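Local coordinates for protein nucleoporin NUP170 (Chaetomium thermophilum, PDB 5HAX) that is probably a structural scaffold component of the nuclear pore complex, built of a beta-propeller followed by a helical region, at residues D282-L286 and L370-R375. Numbering follows the deposited sequence.
Sequences DSSPL and LDKTSR
Lys-372 meets Ser-283 and Ser-284 through two hydrogen bonds between loop segments 282-286 and 370-375, which run nearly parallel, their end-to-end directions 6° apart. The Lys-372 chain, fully extended beyond CG, runs back along the 282-284 backbone, and its NZ donates to the carbonyl O of Ser-283 at 3.0 Å, nearly in line with the C=O (161°). CD and CE of the lysine lie alongside that same oxygen. Asp-282 OD2 stays 4.9 Å from Lys-372 NZ, too far for a salt bridge, though its opposite charge may still favour the ammonium group there. In return, Ser-284 sends OG, anti to its own backbone N (chi1 168°), to the carbonyl O of Lys-372; the 2.5 Å separation of OG and O is very short, and the bond's exact geometry is doubtful. Ser-284 OG also accepts from the backbone N of Leu-286 at 3.0 Å, closing an ST turn that helps to hold the hydroxyl's rotation. An alanine in place of Lys-372 is likely to leave the Ser-283 carbonyl without its ammonium partner and without the methylenes packed against that oxygen. The contact lies where two adjacent blades of the N-terminal beta-propeller meet, the one holding strand 293-298 and the one holding strand 380-386. At one end, the CD2 methyl of Leu-370 sits over the flat face of the Asp-282 carboxylate, 3.3 Å from CG. Towards the other end, Leu-286 fits its CD1 methyl between the carbonyl oxygens of Lys-372 and Ser-374, each 3.4 Å from CD1. Its other methyl, CD2, meets CD of Arg-375 at 4.1 Å, where the bent arginine chain crosses it at a slant, its NE turned to a salt bridge with Asp-378.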
loop_
_atom_site.group_PDB
_atom_site.type_symbol
_atom_site.label_atom_id
_atom_site.label_comp_id
_atom_site.label_asym_id
_atom_site.label_seq_id
_atom_site.Cartn_x
_atom_site.Cartn_y
_atom_site.Cartn_z
ATOM N N ASP A 282 -24.964 12.264 15.245
ATOM C CA ASP A 282 -24.071 12.401 16.392
ATOM C C ASP A 282 -23.170 13.614 16.184
ATOM O O ASP A 282 -22.238 13.570 15.375
ATOM C CB ASP A 282 -23.241 11.132 16.580
ATOM C CG ASP A 282 -24.084 9.872 16.544
ATOM O OD1 ASP A 282 -24.124 9.216 15.482
ATOM O OD2 ASP A 282 -24.707 9.540 17.575
ATOM N N SER A 283 -23.452 14.689 16.911
ATOM C CA SER A 283 -22.570 15.845 16.990
ATOM C C SER A 283 -21.691 15.723 18.230
ATOM O O SER A 283 -22.017 15.005 19.178
ATOM C CB SER A 283 -23.377 17.144 17.029
ATOM O OG SER A 283 -24.051 17.356 15.798
ATOM N N SER A 284 -20.563 16.433 18.214
ATOM C CA SER A 284 -19.526 16.201 19.208
ATOM C C SER A 284 -18.780 17.493 19.496
ATOM O O SER A 284 -18.582 18.308 18.586
ATOM C CB SER A 284 -18.535 15.129 18.731
ATOM O OG SER A 284 -17.385 15.087 19.556
ATOM N N PRO A 285 -18.341 17.701 20.742
ATOM C CA PRO A 285 -17.482 18.853 21.045
ATOM C C PRO A 285 -16.057 18.701 20.543
ATOM O O PRO A 285 -15.254 19.622 20.735
ATOM C CB PRO A 285 -17.519 18.913 22.578
ATOM C CG PRO A 285 -17.723 17.502 22.991
ATOM C CD PRO A 285 -18.606 16.885 21.941
ATOM N N LEU A 286 -15.713 17.570 19.922
ATOM C CA LEU A 286 -14.396 17.394 19.327
ATOM C C LEU A 286 -14.260 18.097 17.981
ATOM O O LEU A 286 -13.147 18.169 17.452
ATOM C CB LEU A 286 -14.090 15.901 19.157
ATOM C CG LEU A 286 -14.012 15.058 20.434
ATOM C CD1 LEU A 286 -13.764 13.593 20.093
ATOM C CD2 LEU A 286 -12.931 15.573 21.374
ATOM N N LEU A 370 -21.600 4.884 20.854
ATOM C CA LEU A 370 -20.642 5.679 20.097
ATOM C C LEU A 370 -19.852 6.572 21.044
ATOM O O LEU A 370 -20.432 7.386 21.769
ATOM C CB LEU A 370 -21.365 6.525 19.050
ATOM C CG LEU A 370 -20.466 7.413 18.183
ATOM C CD1 LEU A 370 -19.555 6.564 17.303
ATOM C CD2 LEU A 370 -21.298 8.368 17.341
ATOM N N ASP A 371 -18.528 6.410 21.046
ATOM C CA ASP A 371 -17.639 7.255 21.844
ATOM C C ASP A 371 -17.217 8.434 20.979
ATOM O O ASP A 371 -16.378 8.299 20.085
ATOM C CB ASP A 371 -16.433 6.465 22.337
ATOM C CG ASP A 371 -15.604 7.237 23.346
ATOM O OD1 ASP A 371 -15.848 8.447 23.534
ATOM O OD2 ASP A 371 -14.699 6.626 23.945
ATOM N N LYS A 372 -17.790 9.606 21.263
ATOM C CA LYS A 372 -17.557 10.818 20.485
ATOM C C LYS A 372 -16.901 11.920 21.312
ATOM O O LYS A 372 -16.977 13.096 20.936
ATOM C CB LYS A 372 -18.879 11.317 19.900
ATOM C CG LYS A 372 -19.914 11.673 20.965
ATOM C CD LYS A 372 -21.259 12.029 20.356
ATOM C CE LYS A 372 -22.230 12.527 21.416
ATOM N NZ LYS A 372 -23.516 12.988 20.826
ATOM N N THR A 373 -16.251 11.571 22.430
ATOM C CA THR A 373 -15.698 12.565 23.345
ATOM C C THR A 373 -14.266 12.266 23.780
ATOM O O THR A 373 -13.743 12.967 24.656
ATOM C CB THR A 373 -16.583 12.691 24.594
ATOM O OG1 THR A 373 -16.761 11.400 25.192
ATOM C CG2 THR A 373 -17.943 13.277 24.234
ATOM N N SER A 374 -13.610 11.265 23.200
ATOM C CA SER A 374 -12.275 10.904 23.662
ATOM C C SER A 374 -11.255 11.975 23.296
ATOM O O SER A 374 -11.283 12.535 22.196
ATOM C CB SER A 374 -11.835 9.568 23.074
ATOM O OG SER A 374 -10.503 9.291 23.471
ATOM N N ARG A 375 -10.338 12.239 24.225
ATOM C CA ARG A 375 -9.254 13.193 24.033
ATOM C C ARG A 375 -7.910 12.506 23.809
ATOM O O ARG A 375 -6.868 13.162 23.891
ATOM C CB ARG A 375 -9.158 14.127 25.245
ATOM C CG ARG A 375 -10.459 14.829 25.612
ATOM C CD ARG A 375 -10.693 16.075 24.777
ATOM N NE ARG A 375 -9.603 17.037 24.921
ATOM C CZ ARG A 375 -9.375 17.757 26.015
ATOM N NH1 ARG A 375 -10.156 17.628 27.079
ATOM N NH2 ARG A 375 -8.356 18.605 26.048
#